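Local structure of fibrillarin-like rRNA/tRNA 2'-O-methyltransferase (Aeropyrum pernix, 4DF3) at residues 151-161 and 176-184; 86-97 and 117-128. The protein probably transfers methyl groups from S-adenosylmethionine to ribose 2'-hydroxyls of rRNA and tRNA, at sites selected by a guide RNA. The protein carries 2 engineered substitutions. All coordinates share one frame; numbering follows the deposited sequence.

Contact 1: 151-161 and 176-184; sequences LYADVAQPEQA and GYMLMAIKA. With SAM (S-adenosylmethionine), chain C.
Q160 sets CG anti to its backbone N (chi1 -177°) and M180 does the same (chi1 -170°), which lays the two long side chains alongside each other, running opposite ways. The extended glutamine carries its amide to the end of the strand pair, where NE2 donates to O of A181 at 2.8 Å, tilted from the carbonyl plane. The same NE2 lies 3.5 Å from CG of M180, and CG of Q160 runs beside SD of M180. The other half of the amide, Q160 OE1, accepts from N of V155 at 2.7 Å along an almost straight bond. With a donor used on one side and an acceptor on the other, the amide is fixed against flipping, and glutamine suits a place that ties a strand, a loop and a helix start together.

Strands 151-153 and 176-183 run parallel, the central part of the Rossmann-like methyltransferase sheet. L151 N is taken by Y177 O; L179 then donates to L151 O and accepts from A153 N, before A181 N closes the ladder on A153 O. On one face CD1 of Y152 lies 3.6 Å from CB of L179, whose CD1 sits at the edge of the phenol ring. Past the last bridge, a water donates to D154 OD2 (2.7 Å) and to A181 O while accepting from A156 N. D154 OD1 forms a salt bridge with K61 and takes a weak bond from the amino group of S-adenosylmethionine. Q157 NE2 donates to adenine N7 of the cofactor at 3.0 Å.

V164 of helix 160-171 packs on M178, M180 and A153, whose small methyl lets the helix close in, while Y152 meets the ring of Y83 on the opposite face. Strand 80-84 flanks the pair beyond Y152, and antiparallel strand 224-229 beyond M178.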
loop_
_atom_site.group_PDB
_atom_site.type_symbol
_atom_site.label_atom_id
_atom_site.label_comp_id
_atom_site.label_asym_id
_atom_site.label_seq_id
_atom_site.Cartn_x
_atom_site.Cartn_y
_atom_site.Cartn_z
ATOM N N LEU A 151 -2.010 5.035 -7.460
ATOM C CA LEU A 151 -2.702 3.755 -7.756
ATOM C C LEU A 151 -1.812 2.688 -7.143
ATOM O O LEU A 151 -0.654 2.594 -7.428
ATOM C CB LEU A 151 -2.859 3.572 -9.262
ATOM C CG LEU A 151 -3.676 2.357 -9.705
ATOM C CD1 LEU A 151 -3.862 2.495 -11.224
ATOM C CD2 LEU A 151 -3.061 1.014 -9.366
ATOM N N TYR A 152 -2.397 1.894 -6.227
ATOM C CA TYR A 152 -1.680 0.852 -5.581
ATOM C C TYR A 152 -2.402 -0.460 -5.953
ATOM O O TYR A 152 -3.636 -0.557 -5.822
ATOM C CB TYR A 152 -1.798 1.062 -4.058
ATOM C CG TYR A 152 -0.980 0.023 -3.275
ATOM C CD1 TYR A 152 0.346 0.276 -2.912
ATOM C CD2 TYR A 152 -1.568 -1.222 -2.895
ATOM C CE1 TYR A 152 1.076 -0.705 -2.180
ATOM C CE2 TYR A 152 -0.822 -2.220 -2.154
ATOM C CZ TYR A 152 0.514 -1.910 -1.840
ATOM O OH TYR A 152 1.230 -2.814 -1.096
ATOM N N ALA A 153 -1.635 -1.457 -6.397
ATOM C CA ALA A 153 -2.263 -2.677 -6.964
ATOM C C ALA A 153 -1.643 -3.885 -6.328
ATOM O O ALA A 153 -0.432 -4.060 -6.394
ATOM C CB ALA A 153 -2.127 -2.727 -8.496
ATOM N N ASP A 154 -2.484 -4.729 -5.742
ATOM C CA ASP A 154 -2.050 -6.012 -5.214
ATOM C C ASP A 154 -3.198 -7.005 -5.350
ATOM O O ASP A 154 -3.785 -7.380 -4.354
ATOM C CB ASP A 154 -1.640 -5.864 -3.740
ATOM C CG ASP A 154 -1.003 -7.157 -3.159
ATOM O OD1 ASP A 154 -0.827 -7.214 -1.918
ATOM O OD2 ASP A 154 -0.741 -8.131 -3.926
ATOM N N VAL A 155 -3.575 -7.355 -6.575
ATOM C CA VAL A 155 -4.758 -8.286 -6.720
ATOM C C VAL A 155 -4.392 -9.791 -6.796
ATOM O O VAL A 155 -5.302 -10.677 -6.775
ATOM C CB VAL A 155 -5.682 -7.924 -7.864
ATOM C CG1 VAL A 155 -6.361 -6.528 -7.570
ATOM C CG2 VAL A 155 -4.931 -7.969 -9.244
ATOM N N ALA A 156 -3.094 -10.069 -6.836
ATOM C CA ALA A 156 -2.596 -11.469 -6.859
ATOM C C ALA A 156 -3.233 -12.234 -8.031
ATOM O O ALA A 156 -3.807 -13.321 -7.854
ATOM C CB ALA A 156 -2.881 -12.189 -5.516
ATOM N N GLN A 157 -3.173 -11.633 -9.210
ATOM C CA GLN A 157 -3.710 -12.232 -10.442
ATOM C C GLN A 157 -2.624 -12.070 -11.494
ATOM O O GLN A 157 -1.898 -11.070 -11.470
ATOM C CB GLN A 157 -4.943 -11.501 -10.922
ATOM C CG GLN A 157 -6.142 -11.542 -9.972
ATOM C CD GLN A 157 -6.902 -12.893 -9.970
ATOM O OE1 GLN A 157 -6.417 -13.913 -10.495
ATOM N NE2 GLN A 157 -8.093 -12.891 -9.379
ATOM N N PRO A 158 -2.465 -13.077 -12.373
ATOM C CA PRO A 158 -1.611 -12.940 -13.534
ATOM C C PRO A 158 -2.102 -11.751 -14.306
ATOM O O PRO A 158 -3.288 -11.395 -14.166
ATOM C CB PRO A 158 -1.968 -14.182 -14.358
ATOM C CG PRO A 158 -2.331 -15.210 -13.321
ATOM C CD PRO A 158 -3.105 -14.410 -12.315
ATOM N N GLU A 159 -1.206 -11.133 -15.070
ATOM C CA GLU A 159 -1.566 -10.038 -15.982
ATOM C C GLU A 159 -2.218 -8.874 -15.240
ATOM O O GLU A 159 -3.119 -8.124 -15.747
ATOM C CB GLU A 159 -2.393 -10.556 -17.178
ATOM C CG GLU A 159 -1.505 -11.411 -18.167
ATOM C CD GLU A 159 -2.275 -11.915 -19.380
ATOM O OE1 GLU A 159 -3.313 -11.332 -19.743
ATOM O OE2 GLU A 159 -1.836 -12.909 -20.001
ATOM N N GLN A 160 -1.619 -8.620 -14.084
ATOM C CA GLN A 160 -2.006 -7.479 -13.294
ATOM C C GLN A 160 -1.653 -6.154 -13.981
ATOM O O GLN A 160 -2.415 -5.147 -13.812
ATOM C CB GLN A 160 -1.383 -7.605 -11.900
ATOM C CG GLN A 160 -1.808 -6.483 -10.976
ATOM C CD GLN A 160 -1.342 -6.711 -9.576
ATOM O OE1 GLN A 160 -2.068 -6.420 -8.645
ATOM N NE2 GLN A 160 -0.143 -7.298 -9.414
ATOM N N ALA A 161 -0.556 -6.130 -14.779
ATOM C CA ALA A 161 -0.124 -4.884 -15.370
ATOM C C ALA A 161 -1.202 -4.323 -16.319
ATOM O O ALA A 161 -1.415 -3.121 -16.319
ATOM C CB ALA A 161 1.225 -4.992 -16.047
ATOM N N GLY A 176 0.842 10.959 -11.415
ATOM C CA GLY A 176 0.440 10.117 -10.292
ATOM C C GLY A 176 1.382 8.916 -10.160
ATOM O O GLY A 176 1.933 8.470 -11.148
ATOM N N TYR A 177 1.550 8.410 -8.951
ATOM C CA TYR A 177 2.404 7.249 -8.747
ATOM C C TYR A 177 1.640 5.938 -8.874
ATOM O O TYR A 177 0.435 5.872 -8.646
ATOM C CB TYR A 177 3.023 7.328 -7.363
ATOM C CG TYR A 177 2.093 7.488 -6.166
ATOM C CD1 TYR A 177 1.557 6.364 -5.510
ATOM C CD2 TYR A 177 1.707 8.814 -5.689
ATOM C CE1 TYR A 177 0.741 6.484 -4.402
ATOM C CE2 TYR A 177 0.862 8.937 -4.561
ATOM C CZ TYR A 177 0.365 7.772 -3.943
ATOM O OH TYR A 177 -0.444 7.879 -2.818
ATOM N N MET A 178 2.359 4.881 -9.220
ATOM C CA MET A 178 1.751 3.551 -9.344
ATOM C C MET A 178 2.658 2.608 -8.611
ATOM O O MET A 178 3.889 2.549 -8.889
ATOM C CB MET A 178 1.725 3.161 -10.863
ATOM C CG MET A 178 0.883 1.910 -11.244
ATOM S SD MET A 178 1.597 0.392 -10.601
ATOM C CE MET A 178 3.110 0.363 -11.475
ATOM N N LEU A 179 2.116 1.941 -7.589
ATOM C CA LEU A 179 2.866 0.921 -6.873
ATOM C C LEU A 179 2.150 -0.381 -7.143
ATOM O O LEU A 179 0.928 -0.506 -6.952
ATOM C CB LEU A 179 2.833 1.209 -5.372
ATOM C CG LEU A 179 3.693 2.414 -4.936
ATOM C CD1 LEU A 179 3.191 2.883 -3.518
ATOM C CD2 LEU A 179 5.209 2.015 -4.890
ATOM N N MET A 180 2.921 -1.351 -7.601
ATOM C CA MET A 180 2.343 -2.693 -7.992
ATOM C C MET A 180 3.161 -3.847 -7.328
ATOM O O MET A 180 4.380 -3.932 -7.488
ATOM C CB MET A 180 2.254 -2.915 -9.524
ATOM C CG MET A 180 1.434 -4.192 -9.830
ATOM S SD MET A 180 1.331 -4.419 -11.634
ATOM C CE MET A 180 2.817 -5.265 -12.080
ATOM N N ALA A 181 2.505 -4.634 -6.492
ATOM C CA ALA A 181 3.117 -5.875 -5.997
ATOM C C ALA A 181 3.048 -6.931 -7.101
ATOM O O ALA A 181 1.966 -7.292 -7.574
ATOM C CB ALA A 181 2.343 -6.372 -4.773
ATOM N N ILE A 182 4.202 -7.471 -7.468
ATOM C CA ILE A 182 4.318 -8.448 -8.539
ATOM C C ILE A 182 4.953 -9.751 -7.987
ATOM O O ILE A 182 5.900 -9.675 -7.187
ATOM C CB ILE A 182 5.208 -7.856 -9.708
ATOM C CG1 ILE A 182 5.206 -8.810 -10.909
ATOM C CG2 ILE A 182 6.603 -7.501 -9.292
ATOM C CD1 ILE A 182 5.903 -8.149 -12.168
ATOM N N LYS A 183 4.447 -10.908 -8.442
ATOM C CA LYS A 183 5.100 -12.181 -8.134
ATOM C C LYS A 183 6.455 -12.143 -8.762
ATOM O O LYS A 183 6.583 -11.876 -9.956
ATOM C CB LYS A 183 4.254 -13.323 -8.718
ATOM C CG LYS A 183 4.360 -14.591 -7.943
ATOM C CD LYS A 183 3.355 -14.567 -6.763
ATOM C CE LYS A 183 3.332 -15.845 -5.880
ATOM N NZ LYS A 183 3.564 -17.162 -6.555
ATOM N N ALA A 184 7.499 -12.366 -7.963
ATOM C CA ALA A 184 8.836 -12.277 -8.421
ATOM C C ALA A 184 9.764 -13.029 -7.461
ATOM O O ALA A 184 9.552 -13.046 -6.243
ATOM C CB ALA A 184 9.334 -10.762 -8.483
HETATM N N SAM C . -3.365 -5.465 -0.535
HETATM C CA SAM C . -3.746 -6.309 0.634
HETATM C C SAM C . -2.844 -5.891 1.798
HETATM O O SAM C . -1.680 -5.488 1.594
HETATM O OXT SAM C . -3.275 -5.949 2.946
HETATM C CB SAM C . -3.553 -7.841 0.363
HETATM C CG SAM C . -4.284 -8.126 -0.937
HETATM S SD SAM C . -4.717 -9.861 -1.247
HETATM C CE SAM C . -3.032 -10.273 -1.767
HETATM C "C5'" SAM C . -5.514 -9.742 -2.892
HETATM C "C4'" SAM C . -7.000 -9.380 -2.829
HETATM O "O4'" SAM C . -7.516 -8.948 -4.087
HETATM C "C3'" SAM C . -7.956 -10.481 -2.394
HETATM O "O3'" SAM C . -8.631 -9.957 -1.246
HETATM C "C2'" SAM C . -8.838 -10.812 -3.608
HETATM O "O2'" SAM C . -10.164 -11.125 -3.243
HETATM C "C1'" SAM C . -8.806 -9.507 -4.393
HETATM N N9 SAM C . -8.862 -9.659 -5.860
HETATM C C8 SAM C . -8.303 -10.630 -6.699
HETATM N N7 SAM C . -8.648 -10.323 -8.009
HETATM C C5 SAM C . -9.399 -9.213 -8.010
HETATM C C6 SAM C . -9.972 -8.479 -9.036
HETATM N N6 SAM C . -9.894 -8.816 -10.381
HETATM N N1 SAM C . -10.640 -7.356 -8.569
HETATM C C2 SAM C . -10.813 -6.902 -7.274
HETATM N N3 SAM C . -10.223 -7.652 -6.272
HETATM C C4 SAM C . -9.570 -8.780 -6.662
HETATM O O HOH W 1 -0.430 -8.927 -6.482
#

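Contact 2: 86-97 and 117-128; sequences IASGTTASHMSD and DLLTVVRDRRNI. With SAM (S-adenosylmethionine), chain C.
The guanidinium of R125 meets S96 and D97 with its edge, at the place where helix 90-97 of a Rossmann-like methyltransferase fold packs against the turn leading into strand 128-132. NH1 and NH2 form a salt bridge with D97, both reaching OD1, at 2.9 and 3.1 Å, from the same face of a carboxylate turned 57° from the guanidinium plane. OD2 of D97 is held by R53 and T30, so the acid links R125 to a second cluster of polar groups. NH1 also donates to OG of S96 at 2.9 Å, close to the guanidinium plane, while CB of S93 lies over one face. A leucine in place of R125 would probably leave S96 OG without its donor and the buried D97 with less positive charge around it.

With chi1 159° swinging OG away from the backbone N, S96 can accept from R125 and donate to OD1 of N127, on a lone pair in the carbonyl plane, at 2.6 Å. N127 returns the bond through ND2, which reaches O of S96 at 3.1 Å. A serine and an asparagine suit this spot because each offers both donor and acceptor.

Nearer the cofactor the contact is apolar. I86 and L118 lie nearly perpendicular, CG2 of I86 lying 3.8 Å from CD2 of L118, and CD1 of I86 meets CG2 of I128. The II' turn from I86 to G89 ends on a glycine, where a CB would collide with CD1 of L118. Just beyond, T91 OG1 donates to the carboxylate O of S-adenosylmethionine at 2.6 Å.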
loop_
_atom_site.group_PDB
_atom_site.type_symbol
_atom_site.label_atom_id
_atom_site.label_comp_id
_atom_site.label_asym_id
_atom_site.label_seq_id
_atom_site.Cartn_x
_atom_site.Cartn_y
_atom_site.Cartn_z
ATOM N N ILE A 86 -7.866 -4.408 -2.105
ATOM C CA ILE A 86 -7.668 -3.826 -0.783
ATOM C C ILE A 86 -7.782 -4.952 0.290
ATOM O O ILE A 86 -7.257 -4.784 1.391
ATOM C CB ILE A 86 -8.588 -2.561 -0.514
ATOM C CG1 ILE A 86 -8.400 -2.044 0.931
ATOM C CG2 ILE A 86 -10.094 -2.891 -0.645
ATOM C CD1 ILE A 86 -9.240 -0.816 1.285
ATOM N N ALA A 87 -8.501 -6.039 -0.056
ATOM C CA ALA A 87 -8.701 -7.150 0.901
ATOM C C ALA A 87 -9.361 -6.643 2.215
ATOM O O ALA A 87 -10.309 -5.860 2.181
ATOM C CB ALA A 87 -7.312 -7.830 1.166
ATOM N N SER A 88 -8.882 -7.062 3.387
ATOM C CA SER A 88 -9.488 -6.592 4.638
ATOM C C SER A 88 -8.863 -5.314 5.235
ATOM O O SER A 88 -9.107 -4.979 6.393
ATOM C CB SER A 88 -9.457 -7.708 5.686
ATOM O OG SER A 88 -8.160 -8.307 5.703
ATOM N N GLY A 89 -8.027 -4.615 4.466
ATOM C CA GLY A 89 -7.618 -3.296 4.870
ATOM C C GLY A 89 -6.297 -3.184 5.619
ATOM O O GLY A 89 -5.956 -2.102 6.080
ATOM N N THR A 90 -5.554 -4.282 5.738
ATOM C CA THR A 90 -4.236 -4.229 6.410
ATOM C C THR A 90 -3.309 -3.077 5.961
ATOM O O THR A 90 -2.947 -2.191 6.767
ATOM C CB THR A 90 -3.531 -5.565 6.255
ATOM O OG1 THR A 90 -4.244 -6.547 7.040
ATOM C CG2 THR A 90 -2.128 -5.449 6.820
ATOM N N THR A 91 -2.929 -3.061 4.680
ATOM C CA THR A 91 -2.026 -2.026 4.184
ATOM C C THR A 91 -2.828 -0.722 4.040
ATOM O O THR A 91 -2.296 0.385 4.289
ATOM C CB THR A 91 -1.398 -2.459 2.843
ATOM O OG1 THR A 91 -0.622 -3.678 3.062
ATOM C CG2 THR A 91 -0.552 -1.329 2.281
ATOM N N ALA A 92 -4.090 -0.833 3.593
ATOM C CA ALA A 92 -4.881 0.412 3.436
ATOM C C ALA A 92 -5.042 1.138 4.766
ATOM O O ALA A 92 -5.153 2.360 4.785
ATOM C CB ALA A 92 -6.240 0.121 2.802
ATOM N N SER A 93 -5.052 0.423 5.889
ATOM C CA SER A 93 -5.276 1.148 7.147
ATOM C C SER A 93 -4.090 2.080 7.423
ATOM O O SER A 93 -4.244 3.181 7.970
ATOM C CB SER A 93 -5.469 0.180 8.362
ATOM O OG SER A 93 -4.296 -0.609 8.616
ATOM N N HIS A 94 -2.887 1.607 7.119
ATOM C CA HIS A 94 -1.738 2.487 7.244
ATOM C C HIS A 94 -1.725 3.615 6.219
ATOM O O HIS A 94 -1.294 4.763 6.580
ATOM C CB HIS A 94 -0.409 1.669 7.217
ATOM C CG HIS A 94 -0.294 0.731 8.391
ATOM N ND1 HIS A 94 0.115 1.127 9.653
ATOM C CD2 HIS A 94 -0.568 -0.589 8.474
ATOM C CE1 HIS A 94 0.053 0.084 10.471
ATOM N NE2 HIS A 94 -0.335 -0.973 9.770
ATOM N N MET A 95 -2.176 3.357 5.002
ATOM C CA MET A 95 -2.311 4.475 4.028
ATOM C C MET A 95 -3.296 5.499 4.620
ATOM O O MET A 95 -3.039 6.713 4.586
ATOM C CB MET A 95 -2.824 4.003 2.687
ATOM C CG MET A 95 -1.823 3.204 1.977
ATOM S SD MET A 95 -2.661 2.566 0.516
ATOM C CE MET A 95 -1.389 1.803 -0.482
ATOM N N SER A 96 -4.389 5.003 5.207
ATOM C CA SER A 96 -5.432 5.869 5.812
ATOM C C SER A 96 -4.813 6.727 6.933
ATOM O O SER A 96 -5.062 7.951 6.960
ATOM C CB SER A 96 -6.628 5.006 6.326
ATOM O OG SER A 96 -7.391 5.693 7.297
ATOM N N ASP A 97 -3.957 6.113 7.796
ATOM C CA ASP A 97 -3.239 6.929 8.779
ATOM C C ASP A 97 -2.437 8.101 8.149
ATOM O O ASP A 97 -2.465 9.205 8.664
ATOM C CB ASP A 97 -2.294 6.077 9.635
ATOM C CG ASP A 97 -3.031 5.159 10.598
ATOM O OD1 ASP A 97 -4.231 5.410 10.943
ATOM O OD2 ASP A 97 -2.390 4.173 11.073
ATOM N N ASP A 117 -15.572 -8.324 5.785
ATOM C CA ASP A 117 -14.471 -8.209 6.716
ATOM C C ASP A 117 -13.938 -6.794 6.728
ATOM O O ASP A 117 -13.825 -6.172 7.792
ATOM C CB ASP A 117 -13.355 -9.186 6.353
ATOM C CG ASP A 117 -12.571 -9.644 7.558
ATOM O OD1 ASP A 117 -13.186 -9.650 8.640
ATOM O OD2 ASP A 117 -11.361 -10.020 7.424
ATOM N N LEU A 118 -13.622 -6.274 5.540
ATOM C CA LEU A 118 -13.176 -4.895 5.395
ATOM C C LEU A 118 -14.167 -3.901 5.977
ATOM O O LEU A 118 -13.751 -2.926 6.603
ATOM C CB LEU A 118 -12.930 -4.549 3.905
ATOM C CG LEU A 118 -12.540 -3.087 3.641
ATOM C CD1 LEU A 118 -11.116 -2.843 4.131
ATOM C CD2 LEU A 118 -12.629 -2.785 2.122
ATOM N N LEU A 119 -15.468 -4.129 5.783
ATOM C CA LEU A 119 -16.469 -3.172 6.311
ATOM C C LEU A 119 -16.422 -3.112 7.834
ATOM O O LEU A 119 -16.750 -2.094 8.437
ATOM C CB LEU A 119 -17.895 -3.487 5.840
ATOM C CG LEU A 119 -18.159 -3.560 4.333
ATOM C CD1 LEU A 119 -19.567 -4.069 4.033
ATOM C CD2 LEU A 119 -17.870 -2.237 3.608
ATOM N N THR A 120 -15.964 -4.223 8.412
ATOM C CA THR A 120 -15.986 -4.511 9.847
ATOM C C THR A 120 -14.692 -4.069 10.501
ATOM O O THR A 120 -14.681 -3.795 11.703
ATOM C CB THR A 120 -16.275 -6.043 10.071
ATOM O OG1 THR A 120 -17.635 -6.310 9.703
ATOM C CG2 THR A 120 -16.063 -6.489 11.510
ATOM N N VAL A 121 -13.611 -4.031 9.704
ATOM C CA VAL A 121 -12.294 -3.463 10.056
ATOM C C VAL A 121 -12.257 -1.926 9.841
ATOM O O VAL A 121 -11.527 -1.212 10.522
ATOM C CB VAL A 121 -11.173 -4.095 9.161
ATOM C CG1 VAL A 121 -9.885 -3.367 9.316
ATOM C CG2 VAL A 121 -10.991 -5.629 9.422
ATOM N N VAL A 122 -13.035 -1.432 8.886
ATOM C CA VAL A 122 -12.930 -0.029 8.472
ATOM C C VAL A 122 -14.190 0.793 8.688
ATOM O O VAL A 122 -14.382 1.850 8.076
ATOM C CB VAL A 122 -12.308 0.150 7.015
ATOM C CG1 VAL A 122 -11.018 -0.663 6.879
ATOM C CG2 VAL A 122 -13.292 -0.177 5.893
ATOM N N ARG A 123 -15.024 0.323 9.613
ATOM C CA ARG A 123 -16.283 0.986 9.963
ATOM C C ARG A 123 -16.106 2.340 10.669
ATOM O O ARG A 123 -17.041 3.143 10.710
ATOM C CB ARG A 123 -17.115 0.037 10.863
ATOM C CG ARG A 123 -18.473 0.556 11.357
ATOM C CD ARG A 123 -19.347 -0.558 11.973
ATOM N NE ARG A 123 -19.674 -1.596 10.992
ATOM C CZ ARG A 123 -19.362 -2.895 11.103
ATOM N NH1 ARG A 123 -18.726 -3.383 12.178
ATOM N NH2 ARG A 123 -19.716 -3.727 10.130
ATOM N N ASP A 124 -14.956 2.587 11.264
ATOM C CA ASP A 124 -14.722 3.886 11.893
ATOM C C ASP A 124 -13.644 4.689 11.150
ATOM O O ASP A 124 -13.250 5.779 11.588
ATOM C CB ASP A 124 -14.280 3.715 13.358
ATOM C CG ASP A 124 -15.377 3.143 14.289
ATOM O OD1 ASP A 124 -16.597 3.231 14.045
ATOM O OD2 ASP A 124 -14.976 2.605 15.328
ATOM N N ARG A 125 -13.148 4.167 10.030
ATOM C CA ARG A 125 -12.141 4.937 9.243
ATOM C C ARG A 125 -12.818 5.528 8.053
ATOM O O ARG A 125 -13.014 4.855 7.028
ATOM C CB ARG A 125 -11.056 4.029 8.697
ATOM C CG ARG A 125 -10.131 3.660 9.671
ATOM C CD ARG A 125 -8.935 3.028 9.075
ATOM N NE ARG A 125 -8.065 2.777 10.239
ATOM C CZ ARG A 125 -7.027 3.540 10.601
ATOM N NH1 ARG A 125 -6.739 4.577 9.872
ATOM N NH2 ARG A 125 -6.271 3.248 11.702
ATOM N N ARG A 126 -13.183 6.785 8.167
ATOM C CA ARG A 126 -14.070 7.335 7.208
ATOM C C ARG A 126 -13.382 7.935 5.997
ATOM O O ARG A 126 -14.033 8.561 5.174
ATOM C CB ARG A 126 -14.991 8.304 7.911
ATOM C CG ARG A 126 -15.857 7.493 8.823
ATOM C CD ARG A 126 -16.616 8.339 9.752
ATOM N NE ARG A 126 -17.287 7.451 10.691
ATOM C CZ ARG A 126 -18.085 7.878 11.659
ATOM N NH1 ARG A 126 -18.285 9.175 11.811
ATOM N NH2 ARG A 126 -18.638 6.997 12.483
ATOM N N ASN A 127 -12.063 7.723 5.878
ATOM C CA ASN A 127 -11.372 8.144 4.685
ATOM C C ASN A 127 -11.093 6.919 3.808
ATOM O O ASN A 127 -10.358 7.016 2.831
ATOM C CB ASN A 127 -10.093 8.946 5.017
ATOM C CG ASN A 127 -9.053 8.111 5.718
ATOM O OD1 ASN A 127 -9.311 7.010 6.103
ATOM N ND2 ASN A 127 -7.861 8.649 5.868
ATOM N N ILE A 128 -11.668 5.769 4.159
ATOM C CA ILE A 128 -11.623 4.627 3.274
ATOM C C ILE A 128 -13.001 4.395 2.639
ATOM O O ILE A 128 -14.032 4.260 3.365
ATOM C CB ILE A 128 -11.126 3.300 3.941
ATOM C CG1 ILE A 128 -9.710 3.448 4.486
ATOM C CG2 ILE A 128 -11.199 2.154 2.964
ATOM C CD1 ILE A 128 -9.264 2.220 5.402
HETATM N N SAM C . -3.365 -5.465 -0.535
HETATM C CA SAM C . -3.746 -6.309 0.634
HETATM C C SAM C . -2.844 -5.891 1.798
HETATM O O SAM C . -1.680 -5.488 1.594
HETATM O OXT SAM C . -3.275 -5.949 2.946
HETATM C CB SAM C . -3.553 -7.841 0.363
HETATM C CG SAM C . -4.284 -8.126 -0.937
HETATM S SD SAM C . -4.717 -9.861 -1.247
HETATM C CE SAM C . -3.032 -10.273 -1.767
HETATM C "C5'" SAM C . -5.514 -9.742 -2.892
HETATM C "C4'" SAM C . -7.000 -9.380 -2.829
HETATM O "O4'" SAM C . -7.516 -8.948 -4.087
HETATM C "C3'" SAM C . -7.956 -10.481 -2.394
HETATM O "O3'" SAM C . -8.631 -9.957 -1.246
HETATM C "C2'" SAM C . -8.838 -10.812 -3.608
HETATM O "O2'" SAM C . -10.164 -11.125 -3.243
HETATM C "C1'" SAM C . -8.806 -9.507 -4.393
HETATM N N9 SAM C . -8.862 -9.659 -5.860
HETATM C C8 SAM C . -8.303 -10.630 -6.699
HETATM N N7 SAM C . -8.648 -10.323 -8.009
HETATM C C5 SAM C . -9.399 -9.213 -8.010
HETATM C C6 SAM C . -9.972 -8.479 -9.036
HETATM N N6 SAM C . -9.894 -8.816 -10.381
HETATM N N1 SAM C . -10.640 -7.356 -8.569
HETATM C C2 SAM C . -10.813 -6.902 -7.274
HETATM N N3 SAM C . -10.223 -7.652 -6.272
HETATM C C4 SAM C . -9.570 -8.780 -6.662
#

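Just after strand 80-84, contact 2 opens at 86-97 and closes at 117-128, a loop that takes in strand 104-109 and the first half of helix 112-121. Contact 1 comes later, joining 151-161 to 176-184 across helix 160-171, a beta-alpha-beta crossover between neighbouring parallel strands. The two lie in series: neither encloses or crosses the other. Contact 2 binds helices and the edge side of the sheet, contact 1 its middle. They meet where M95 CE packs on the ring of Y152, and both hold S-adenosylmethionine, contact 2 at its carboxylate and contact 1 at its amino group and adenine.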